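Local atomic coordinates of U4/U6 snRNA-associated-splicing factor PRP24 (PDB entry 4N0T), a protein that binds U6 snRNA, promotes its annealing with U4 snRNA and so acts as a recycling factor of the spliceosome. Residues K67-V72 and E76-H81; E188-N193 and C222-V227; K276-L281 and G353-M358. All blocks are in the same frame, centred on the assembly; numbering follows the deposited sequence.

The three contacts sample three of the four RRM-type domains of one chain and come in series along it: contact 1 in RRM 1, contact 2 in RRM 3, contact 3 in the occluded RRM. Each domain holds a five-stranded antiparallel sheet of strand order 2-3-1-5-4, and each contact uses a different part of that plan: the edge hairpin, a central strand with the loop leading into the first helix, and the two termini of the domain. Contact 1 lies about 66 Å from contact 2 and 56 Å from contact 3, centre to centre, whereas contacts 2 and 3 are about 40 Å apart. None touches another, each belongs to its own domain, and contact 2's strand meets RNA.

Contact 1 of 3, residues K67-V72 and E76-H81; sequences KTHKVV and EIIVSH
The beta hairpin at one edge of the first RRM sheet, strand 71-72 turning back into strand 75-81, is joined here by backbone and side-chain bonds. A type II turn from Lys-67 to Lys-70 brings the chain out of helix 58-65 and sets His-69 N and Lys-70 O against the longer strand. His-69 N gives a short bond of 2.7 Å to Ile-77 O, clearly bent at the hydrogen, while Ile-77 N returns a straighter one to Lys-70 O. Beyond these, Val-71 and Glu-76 form an antiparallel non-hydrogen-bonded pair.

Two side-chain bonds supplement the backbone pairing. Thr-68 holds OG1 anti to its own nitrogen (chi1 -166°), which sets the oxygen before Val-79 N; that N-H points at it almost straight, 170° at the hydrogen over 3.0 Å, so a side-chain oxygen, not a backbone carbonyl, receives this strand N-H. Inside, Val-72 CG2 packs on Ile-77 CG2 at 3.7 Å, with Tyr-28 of helix 22-29 and Leu-16 of strand 10-16 continuing this core.

On the outer side the extended Glu-76 chain reaches the imidazole edge of His-69. The carboxylate is turned 74° from the ring, and His-69 ND1 donates to the anti lone pair of Glu-76 OE1 at 2.7 Å, the oxygen lying slightly out of the ring plane.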
loop_
_atom_site.group_PDB
_atom_site.type_symbol
_atom_site.label_atom_id
_atom_site.label_comp_id
_atom_site.label_asym_id
_atom_site.label_seq_id
_atom_site.Cartn_x
_atom_site.Cartn_y
_atom_site.Cartn_z
ATOM N N LYS A 67 -13.964 23.935 -24.647
ATOM C CA LYS A 67 -12.788 24.751 -24.948
ATOM C C LYS A 67 -11.870 24.109 -25.976
ATOM O O LYS A 67 -10.830 24.677 -26.300
ATOM C CB LYS A 67 -11.961 25.045 -23.692
ATOM C CG LYS A 67 -12.738 25.630 -22.528
ATOM C CD LYS A 67 -13.191 27.039 -22.834
ATOM C CE LYS A 67 -13.681 27.737 -21.580
ATOM N NZ LYS A 67 -14.049 29.149 -21.894
ATOM N N THR A 68 -12.217 22.926 -26.471
ATOM C CA THR A 68 -11.329 22.265 -27.419
ATOM C C THR A 68 -11.220 23.095 -28.700
ATOM O O THR A 68 -12.207 23.685 -29.154
ATOM C CB THR A 68 -11.760 20.844 -27.735
ATOM O OG1 THR A 68 -10.693 20.161 -28.398
ATOM C CG2 THR A 68 -13.036 20.808 -28.600
ATOM N N HIS A 69 -9.999 23.166 -29.218
ATOM C CA HIS A 69 -9.660 23.940 -30.424
ATOM C C HIS A 69 -9.776 25.448 -30.247
ATOM O O HIS A 69 -9.730 26.199 -31.233
ATOM C CB HIS A 69 -10.424 23.414 -31.647
ATOM C CG HIS A 69 -9.983 22.053 -32.070
ATOM N ND1 HIS A 69 -8.742 21.812 -32.630
ATOM C CD2 HIS A 69 -10.587 20.844 -31.975
ATOM C CE1 HIS A 69 -8.615 20.524 -32.882
ATOM N NE2 HIS A 69 -9.720 19.910 -32.487
ATOM N N LYS A 70 -9.903 25.900 -29.000
ATOM C CA LYS A 70 -9.737 27.321 -28.698
ATOM C C LYS A 70 -8.250 27.651 -28.618
ATOM O O LYS A 70 -7.396 26.752 -28.642
ATOM C CB LYS A 70 -10.437 27.726 -27.399
ATOM C CG LYS A 70 -11.946 27.524 -27.389
ATOM C CD LYS A 70 -12.607 28.120 -28.626
ATOM C CE LYS A 70 -14.093 27.780 -28.660
ATOM N NZ LYS A 70 -14.696 28.012 -30.004
ATOM N N VAL A 71 -7.936 28.941 -28.535
ATOM C CA VAL A 71 -6.551 29.372 -28.587
ATOM C C VAL A 71 -6.111 29.948 -27.256
ATOM O O VAL A 71 -6.792 30.802 -26.674
ATOM C CB VAL A 71 -6.353 30.411 -29.711
ATOM C CG1 VAL A 71 -4.929 30.973 -29.690
ATOM C CG2 VAL A 71 -6.667 29.760 -31.055
ATOM N N VAL A 72 -4.981 29.443 -26.768
ATOM C CA VAL A 72 -4.374 29.902 -25.531
ATOM C C VAL A 72 -2.989 30.435 -25.893
ATOM O O VAL A 72 -2.134 29.683 -26.383
ATOM C CB VAL A 72 -4.257 28.740 -24.535
ATOM C CG1 VAL A 72 -3.598 29.201 -23.249
ATOM C CG2 VAL A 72 -5.636 28.153 -24.260
ATOM N N GLU A 76 -3.250 26.378 -30.202
ATOM C CA GLU A 76 -4.571 25.775 -30.330
ATOM C C GLU A 76 -4.588 24.518 -29.459
ATOM O O GLU A 76 -3.855 23.569 -29.739
ATOM C CB GLU A 76 -4.845 25.378 -31.783
ATOM C CG GLU A 76 -6.250 24.830 -32.024
ATOM C CD GLU A 76 -6.586 24.683 -33.502
ATOM O OE1 GLU A 76 -7.316 23.728 -33.852
ATOM O OE2 GLU A 76 -6.129 25.530 -34.314
ATOM N N ILE A 77 -5.412 24.523 -28.412
ATOM C CA ILE A 77 -5.461 23.390 -27.472
ATOM C C ILE A 77 -6.469 22.339 -27.911
ATOM O O ILE A 77 -7.360 22.614 -28.726
ATOM C CB ILE A 77 -5.784 23.842 -26.017
ATOM C CG1 ILE A 77 -7.177 24.476 -25.938
ATOM C CG2 ILE A 77 -4.710 24.803 -25.506
ATOM C CD1 ILE A 77 -7.644 24.773 -24.518
ATOM N N ILE A 78 -6.327 21.121 -27.377
ATOM C CA ILE A 78 -7.288 20.066 -27.613
ATOM C C ILE A 78 -7.687 19.601 -26.226
ATOM O O ILE A 78 -6.821 19.374 -25.378
ATOM C CB ILE A 78 -6.678 18.897 -28.423
ATOM C CG1 ILE A 78 -6.174 19.420 -29.783
ATOM C CG2 ILE A 78 -7.709 17.795 -28.652
ATOM C CD1 ILE A 78 -5.390 18.407 -30.600
ATOM N N VAL A 79 -8.987 19.522 -25.986
ATOM C CA VAL A 79 -9.487 19.081 -24.694
ATOM C C VAL A 79 -10.384 17.871 -24.924
ATOM O O VAL A 79 -11.290 17.903 -25.770
ATOM C CB VAL A 79 -10.262 20.211 -23.957
ATOM C CG1 VAL A 79 -10.702 19.736 -22.561
ATOM C CG2 VAL A 79 -9.420 21.498 -23.847
ATOM N N SER A 80 -10.153 16.796 -24.168
ATOM C CA SER A 80 -10.884 15.560 -24.396
ATOM C C SER A 80 -11.115 14.831 -23.082
ATOM O O SER A 80 -10.415 15.091 -22.107
ATOM C CB SER A 80 -10.104 14.651 -25.340
ATOM O OG SER A 80 -8.807 14.401 -24.825
ATOM N N HIS A 81 -12.098 13.941 -23.063
ATOM C CA HIS A 81 -12.264 13.046 -21.916
ATOM C C HIS A 81 -10.991 12.221 -21.777
ATOM O O HIS A 81 -10.457 11.711 -22.773
ATOM C CB HIS A 81 -13.455 12.101 -22.121
ATOM C CG HIS A 81 -14.796 12.764 -22.015
ATOM N ND1 HIS A 81 -15.282 13.283 -20.833
ATOM C CD2 HIS A 81 -15.768 12.960 -22.940
ATOM C CE1 HIS A 81 -16.491 13.779 -21.036
ATOM N NE2 HIS A 81 -16.805 13.603 -22.307
#

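Contact 2 of 3, residues E188-N193 and C222-V227; sequences ELLDEN and CCAFMV. With nucleotides of chain B.
An apolar contact without hydrogen bonds, this pairing places Leu-190, in the loop before helix 192-199 of the third RRM, against the inner face of strand 222-228, a central strand of the sheet. Leu-190 is the centre of an inverse gamma turn, and its side chain carries the whole contact. CG stands anti to the backbone nitrogen (chi1 -169°), and this sends the two methyl branches toward the strand. CD2 rests on Cys-222 CB at 3.8 Å; CD1 lies 3.6 Å from Cys-223 O and 4.2 Å from Ala-224 CB. Ile-210 also packs on Leu-190, and Leu-195 of the following helix covers Ala-224. Just after the leucine, Asp-191 occupies the N-cap position and its OD2 accepts from Leu-194 N, as an N-cap residue does at the first turn of a helix.

Cys-223 and Phe-225 project from the other face of the same strand, where RNA of chain B lies. Cys-223 SG approaches the base of A12 of chain B, 3.7 Å from its C4. The pyrimidine of C14 of chain B lies over one face of the Phe-225 ring, its C2 3.3 Å above the plane and offset toward the rim. At the ring edge Phe-225 CZ meets O4' of A13 of chain B at 3.4 Å, so the phenyl is bordered by two successive nucleotides. One face packed against helices, the other presenting an aromatic ring to bases, is the arrangement characteristic of an RRM sheet binding single-stranded RNA.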
loop_
_atom_site.group_PDB
_atom_site.type_symbol
_atom_site.label_atom_id
_atom_site.label_comp_id
_atom_site.label_asym_id
_atom_site.label_seq_id
_atom_site.Cartn_x
_atom_site.Cartn_y
_atom_site.Cartn_z
ATOM N N GLU A 188 0.464 -35.694 18.214
ATOM C CA GLU A 188 -0.177 -36.900 17.699
ATOM C C GLU A 188 -1.328 -36.590 16.731
ATOM O O GLU A 188 -1.531 -37.306 15.751
ATOM C CB GLU A 188 -0.660 -37.797 18.855
ATOM C CG GLU A 188 -1.950 -38.567 18.572
ATOM C CD GLU A 188 -2.094 -39.833 19.407
ATOM O OE1 GLU A 188 -2.087 -39.740 20.656
ATOM O OE2 GLU A 188 -2.217 -40.928 18.810
ATOM N N LEU A 189 -2.055 -35.504 16.996
ATOM C CA LEU A 189 -3.223 -35.138 16.200
ATOM C C LEU A 189 -2.874 -34.242 15.021
ATOM O O LEU A 189 -3.730 -33.961 14.179
ATOM C CB LEU A 189 -4.246 -34.401 17.072
ATOM C CG LEU A 189 -4.899 -35.224 18.185
ATOM C CD1 LEU A 189 -5.773 -34.323 19.049
ATOM C CD2 LEU A 189 -5.719 -36.371 17.614
ATOM N N LEU A 190 -1.632 -33.771 14.986
ATOM C CA LEU A 190 -1.184 -32.880 13.919
ATOM C C LEU A 190 -0.892 -33.716 12.686
ATOM O O LEU A 190 0.260 -33.973 12.339
ATOM C CB LEU A 190 0.042 -32.076 14.356
ATOM C CG LEU A 190 0.443 -30.927 13.425
ATOM C CD1 LEU A 190 -0.634 -29.826 13.384
ATOM C CD2 LEU A 190 1.779 -30.341 13.825
ATOM N N ASP A 191 -1.962 -34.137 12.027
ATOM C CA ASP A 191 -1.877 -35.101 10.949
ATOM C C ASP A 191 -2.920 -34.744 9.905
ATOM O O ASP A 191 -4.120 -34.705 10.202
ATOM C CB ASP A 191 -2.131 -36.500 11.501
ATOM C CG ASP A 191 -2.233 -37.538 10.417
ATOM O OD1 ASP A 191 -1.177 -38.028 9.968
ATOM O OD2 ASP A 191 -3.369 -37.859 10.008
ATOM N N GLU A 192 -2.461 -34.451 8.692
ATOM C CA GLU A 192 -3.353 -33.982 7.643
ATOM C C GLU A 192 -4.490 -34.956 7.365
ATOM O O GLU A 192 -5.637 -34.537 7.162
ATOM C CB GLU A 192 -2.570 -33.700 6.367
ATOM C CG GLU A 192 -3.439 -33.174 5.263
ATOM C CD GLU A 192 -2.645 -32.657 4.103
ATOM O OE1 GLU A 192 -1.454 -32.314 4.296
ATOM O OE2 GLU A 192 -3.220 -32.579 2.997
ATOM N N ASN A 193 -4.179 -36.252 7.374
ATOM C CA ASN A 193 -5.197 -37.271 7.129
ATOM C C ASN A 193 -6.293 -37.223 8.179
ATOM O O ASN A 193 -7.472 -37.280 7.846
ATOM C CB ASN A 193 -4.584 -38.671 7.081
ATOM C CG ASN A 193 -3.656 -38.860 5.897
ATOM O OD1 ASN A 193 -3.705 -38.101 4.928
ATOM N ND2 ASN A 193 -2.803 -39.881 5.971
ATOM N N CYS A 222 -0.180 -27.462 19.009
ATOM C CA CYS A 222 0.148 -27.245 17.602
ATOM C C CYS A 222 -1.040 -26.643 16.901
ATOM O O CYS A 222 -2.178 -26.830 17.326
ATOM C CB CYS A 222 0.459 -28.578 16.926
ATOM S SG CYS A 222 1.806 -29.530 17.717
ATOM N N CYS A 223 -0.779 -25.953 15.796
ATOM C CA CYS A 223 -1.861 -25.371 15.015
ATOM C C CYS A 223 -1.810 -25.807 13.564
ATOM O O CYS A 223 -0.783 -26.287 13.077
ATOM C CB CYS A 223 -1.826 -23.844 15.103
ATOM S SG CYS A 223 -0.371 -23.095 14.331
ATOM N N ALA A 224 -2.944 -25.652 12.888
ATOM C CA ALA A 224 -3.063 -25.977 11.477
ATOM C C ALA A 224 -4.127 -25.081 10.885
ATOM O O ALA A 224 -4.996 -24.574 11.604
ATOM C CB ALA A 224 -3.447 -27.440 11.297
ATOM N N PHE A 225 -4.057 -24.878 9.572
ATOM C CA PHE A 225 -5.042 -24.058 8.894
ATOM C C PHE A 225 -5.687 -24.888 7.811
ATOM O O PHE A 225 -5.037 -25.732 7.196
ATOM C CB PHE A 225 -4.371 -22.855 8.246
ATOM C CG PHE A 225 -3.794 -21.866 9.221
ATOM C CD1 PHE A 225 -2.545 -22.072 9.791
ATOM C CD2 PHE A 225 -4.498 -20.716 9.551
ATOM C CE1 PHE A 225 -2.007 -21.148 10.677
ATOM C CE2 PHE A 225 -3.963 -19.785 10.444
ATOM C CZ PHE A 225 -2.712 -20.003 10.997
ATOM N N MET A 226 -6.964 -24.648 7.576
ATOM C CA MET A 226 -7.718 -25.435 6.621
ATOM C C MET A 226 -8.587 -24.496 5.800
ATOM O O MET A 226 -9.333 -23.675 6.350
ATOM C CB MET A 226 -8.569 -26.472 7.358
ATOM C CG MET A 226 -9.486 -27.281 6.433
ATOM S SD MET A 226 -10.347 -28.560 7.386
ATOM C CE MET A 226 -8.975 -29.476 8.092
ATOM N N VAL A 227 -8.448 -24.583 4.482
ATOM C CA VAL A 227 -9.239 -23.777 3.577
ATOM C C VAL A 227 -10.340 -24.604 2.922
ATOM O O VAL A 227 -10.059 -25.646 2.316
ATOM C CB VAL A 227 -8.360 -23.205 2.471
ATOM C CG1 VAL A 227 -9.217 -22.466 1.462
ATOM C CG2 VAL A 227 -7.323 -22.277 3.083
ATOM P P C B 14 2.850 -16.815 9.287
ATOM O OP1 C B 14 4.127 -16.632 10.040
ATOM O OP2 C B 14 2.343 -15.714 8.415
ATOM O "O5'" C B 14 2.954 -18.094 8.349
ATOM C "C5'" C B 14 3.508 -19.321 8.820
ATOM C "C4'" C B 14 2.710 -20.505 8.337
ATOM O "O4'" C B 14 1.382 -20.442 8.915
ATOM C "C3'" C B 14 2.448 -20.579 6.836
ATOM O "O3'" C B 14 3.516 -21.146 6.105
ATOM C "C2'" C B 14 1.188 -21.422 6.763
ATOM O "O2'" C B 14 1.504 -22.793 6.996
ATOM C "C1'" C B 14 0.436 -20.936 7.994
ATOM N N1 C B 14 -0.588 -19.893 7.731
ATOM C C2 C B 14 -1.748 -20.277 7.057
ATOM O O2 C B 14 -1.847 -21.441 6.629
ATOM N N3 C B 14 -2.733 -19.378 6.875
ATOM C C4 C B 14 -2.610 -18.132 7.337
ATOM N N4 C B 14 -3.637 -17.315 7.111
ATOM C C5 C B 14 -1.446 -17.704 8.049
ATOM C C6 C B 14 -0.476 -18.621 8.234
ATOM P P A B 12 6.711 -19.874 19.731
ATOM O OP1 A B 12 7.759 -20.544 20.535
ATOM O OP2 A B 12 6.844 -18.428 19.403
ATOM O "O5'" A B 12 6.545 -20.729 18.394
ATOM C "C5'" A B 12 5.680 -20.296 17.353
ATOM C "C4'" A B 12 5.145 -21.473 16.576
ATOM O "O4'" A B 12 4.281 -22.251 17.432
ATOM C "C3'" A B 12 4.279 -21.147 15.366
ATOM O "O3'" A B 12 5.062 -20.878 14.216
ATOM C "C2'" A B 12 3.426 -22.403 15.205
ATOM O "O2'" A B 12 4.133 -23.380 14.456
ATOM C "C1'" A B 12 3.286 -22.889 16.659
ATOM N N9 A B 12 1.960 -22.614 17.252
ATOM C C8 A B 12 1.205 -23.520 17.965
ATOM N N7 A B 12 0.070 -23.036 18.402
ATOM C C5 A B 12 0.072 -21.725 17.943
ATOM C C6 A B 12 -0.868 -20.695 18.079
ATOM N N6 A B 12 -2.030 -20.834 18.720
ATOM N N1 A B 12 -0.576 -19.498 17.513
ATOM C C2 A B 12 0.584 -19.367 16.877
ATOM N N3 A B 12 1.547 -20.261 16.683
ATOM C C4 A B 12 1.229 -21.444 17.249
ATOM P P A B 13 4.728 -19.637 13.260
ATOM O OP1 A B 13 5.708 -19.697 12.130
ATOM O OP2 A B 13 4.563 -18.431 14.109
ATOM O "O5'" A B 13 3.326 -20.032 12.628
ATOM C "C5'" A B 13 2.121 -19.495 13.146
ATOM C "C4'" A B 13 1.375 -18.769 12.060
ATOM O "O4'" A B 13 -0.001 -18.558 12.476
ATOM C "C3'" A B 13 1.921 -17.386 11.701
ATOM O "O3'" A B 13 1.668 -17.162 10.312
ATOM C "C2'" A B 13 1.012 -16.468 12.508
ATOM O "O2'" A B 13 0.954 -15.138 12.040
ATOM C "C1'" A B 13 -0.315 -17.188 12.332
ATOM N N9 A B 13 -1.378 -16.863 13.277
ATOM C C8 A B 13 -1.381 -16.882 14.647
ATOM N N7 A B 13 -2.552 -16.592 15.157
ATOM C C5 A B 13 -3.369 -16.390 14.053
ATOM C C6 A B 13 -4.721 -16.054 13.922
ATOM N N6 A B 13 -5.536 -15.857 14.966
ATOM N N1 A B 13 -5.220 -15.945 12.672
ATOM C C2 A B 13 -4.415 -16.148 11.632
ATOM N N3 A B 13 -3.123 -16.461 11.626
ATOM C C4 A B 13 -2.659 -16.566 12.885
#

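Contact 3 of 3, residues K276-L281 and G353-M358; sequences KELETL and GTINDM. With SO4 (sulfate ion), chain C.
Leu-278 and Leu-281 meet Ile-355 where the beginning and end of the occluded RRM come together, the short helix 275-278 leading through a turn into the first strand of the domain and helix 355-365 following its last. Along the first segment, Glu-277 comes early: its carboxylate is held by a salt bridge to Arg-268 and a hydrogen bond to Ser-272, and its carbonyl oxygen accepts twice from Thr-280, from N and, at 2.7 Å, from OG1. Leu-278 then extends CD2 to Ile-355 CD1, 4.1 Å away, the two side chains crossing at about a right angle. A type I turn from Leu-278 to Leu-281 follows. At the end of the segment Leu-281 places CG between its nitrogen and carbonyl carbon (chi1 66°), and CD1 packs on Ile-355 CG1 at 4.1 Å, again crosswise. Leu-269 and Leu-270 of helix 258-270 add to this cluster, the former against Leu-281, the latter against Ile-355.

Ile-355 lies within a capping box formed by Thr-354 and Asp-357. Asp-357 N donates to Thr-354 OG1 at 3.0 Å, and Thr-354 N to Asp-357 OD2 at 2.9 Å, which it meets from above the carboxylate plane. A sulfate, most likely picked up from the crystallisation medium, sits at the same helix start. Thr-354 OG1 donates to its O4 at 3.1 Å, Asn-356 ND2 reaches both O1 and O2, and Arg-360 adds a further bond. The chemistry thus divides in two: apolar branches alone join the segments, while the polar groups at the helix N-terminus cap its first turn and offer donors to an anion, whose charge the helix dipole would probably help to stabilise; Arg-360, bound to both the sulfate and Asp-357, probably offsets the nearby carboxylate charge.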
loop_
_atom_site.group_PDB
_atom_site.type_symbol
_atom_site.label_atom_id
_atom_site.label_comp_id
_atom_site.label_asym_id
_atom_site.label_seq_id
_atom_site.Cartn_x
_atom_site.Cartn_y
_atom_site.Cartn_z
ATOM N N LYS A 276 12.445 -1.608 29.799
ATOM C CA LYS A 276 13.525 -2.234 29.036
ATOM C C LYS A 276 13.181 -2.206 27.549
ATOM O O LYS A 276 14.055 -2.002 26.702
ATOM C CB LYS A 276 13.770 -3.692 29.442
ATOM C CG LYS A 276 13.551 -4.065 30.902
ATOM C CD LYS A 276 13.743 -5.580 31.048
ATOM C CE LYS A 276 12.884 -6.195 32.147
ATOM N NZ LYS A 276 13.512 -6.097 33.494
ATOM N N GLU A 277 11.905 -2.423 27.237
ATOM C CA GLU A 277 11.458 -2.437 25.848
ATOM C C GLU A 277 11.374 -1.022 25.281
ATOM O O GLU A 277 11.864 -0.756 24.182
ATOM C CB GLU A 277 10.099 -3.137 25.714
ATOM C CG GLU A 277 9.619 -3.249 24.267
ATOM C CD GLU A 277 8.334 -4.049 24.113
ATOM O OE1 GLU A 277 8.208 -4.757 23.092
ATOM O OE2 GLU A 277 7.448 -3.959 24.995
ATOM N N LEU A 278 10.754 -0.122 26.038
ATOM C CA LEU A 278 10.500 1.237 25.566
ATOM C C LEU A 278 11.789 2.007 25.298
ATOM O O LEU A 278 11.846 2.863 24.409
ATOM C CB LEU A 278 9.617 2.000 26.562
ATOM C CG LEU A 278 8.152 1.551 26.649
ATOM C CD1 LEU A 278 7.340 2.442 27.579
ATOM C CD2 LEU A 278 7.495 1.493 25.272
ATOM N N GLU A 279 12.830 1.707 26.066
ATOM C CA GLU A 279 14.067 2.465 25.938
ATOM C C GLU A 279 14.872 2.050 24.702
ATOM O O GLU A 279 15.857 2.697 24.365
ATOM C CB GLU A 279 14.904 2.381 27.221
ATOM C CG GLU A 279 15.498 1.015 27.519
ATOM C CD GLU A 279 16.257 1.000 28.837
ATOM O OE1 GLU A 279 15.959 1.856 29.703
ATOM O OE2 GLU A 279 17.153 0.141 29.002
ATOM N N THR A 280 14.438 0.991 24.017
ATOM C CA THR A 280 15.110 0.564 22.787
ATOM C C THR A 280 14.458 1.147 21.524
ATOM O O THR A 280 14.933 0.902 20.408
ATOM C CB THR A 280 15.152 -0.968 22.639
ATOM O OG1 THR A 280 13.825 -1.471 22.429
ATOM C CG2 THR A 280 15.761 -1.620 23.877
ATOM N N LEU A 281 13.370 1.892 21.692
ATOM C CA LEU A 281 12.665 2.436 20.524
ATOM C C LEU A 281 12.594 3.960 20.495
ATOM O O LEU A 281 12.709 4.629 21.529
ATOM C CB LEU A 281 11.254 1.846 20.411
ATOM C CG LEU A 281 10.200 2.156 21.487
ATOM C CD1 LEU A 281 9.478 3.473 21.216
ATOM C CD2 LEU A 281 9.185 1.020 21.591
ATOM N N GLY A 353 11.126 11.261 19.173
ATOM C CA GLY A 353 10.632 11.376 20.531
ATOM C C GLY A 353 10.127 10.042 21.011
ATOM O O GLY A 353 10.217 9.047 20.286
ATOM N N THR A 354 9.603 10.015 22.231
ATOM C CA THR A 354 8.982 8.809 22.758
ATOM C C THR A 354 7.604 8.642 22.145
ATOM O O THR A 354 7.116 9.533 21.431
ATOM C CB THR A 354 8.790 8.919 24.271
ATOM O OG1 THR A 354 7.872 9.984 24.540
ATOM C CG2 THR A 354 10.116 9.195 24.962
ATOM N N ILE A 355 6.963 7.507 22.438
ATOM C CA ILE A 355 5.577 7.329 22.036
ATOM C C ILE A 355 4.708 8.479 22.543
ATOM O O ILE A 355 3.913 9.036 21.795
ATOM C CB ILE A 355 5.017 5.961 22.511
ATOM C CG1 ILE A 355 5.681 4.841 21.708
ATOM C CG2 ILE A 355 3.495 5.916 22.352
ATOM C CD1 ILE A 355 5.459 3.444 22.285
ATOM N N ASN A 356 4.870 8.859 23.808
ATOM C CA ASN A 356 4.048 9.936 24.351
ATOM C C ASN A 356 4.338 11.300 23.711
ATOM O O ASN A 356 3.424 12.121 23.561
ATOM C CB ASN A 356 4.142 9.992 25.885
ATOM C CG ASN A 356 3.414 8.838 26.560
ATOM O OD1 ASN A 356 2.545 8.205 25.963
ATOM N ND2 ASN A 356 3.770 8.560 27.812
ATOM N N ASP A 357 5.588 11.527 23.308
ATOM C CA ASP A 357 5.942 12.745 22.565
ATOM C C ASP A 357 5.191 12.783 21.237
ATOM O O ASP A 357 4.649 13.814 20.824
ATOM C CB ASP A 357 7.446 12.791 22.258
ATOM C CG ASP A 357 8.302 13.085 23.476
ATOM O OD1 ASP A 357 7.812 13.726 24.437
ATOM O OD2 ASP A 357 9.481 12.669 23.459
ATOM N N MET A 358 5.191 11.646 20.553
ATOM C CA MET A 358 4.489 11.526 19.285
ATOM C C MET A 358 3.005 11.822 19.469
ATOM O O MET A 358 2.415 12.563 18.687
ATOM C CB MET A 358 4.687 10.118 18.714
ATOM C CG MET A 358 3.877 9.863 17.448
ATOM S SD MET A 358 4.138 8.177 16.812
ATOM C CE MET A 358 3.545 7.194 18.188
HETATM S S SO4 C . 6.893 10.606 28.490
HETATM O O1 SO4 C . 6.899 9.161 28.275
HETATM O O2 SO4 C . 5.574 11.032 28.974
HETATM O O3 SO4 C . 7.917 10.956 29.473
HETATM O O4 SO4 C . 7.220 11.266 27.230
#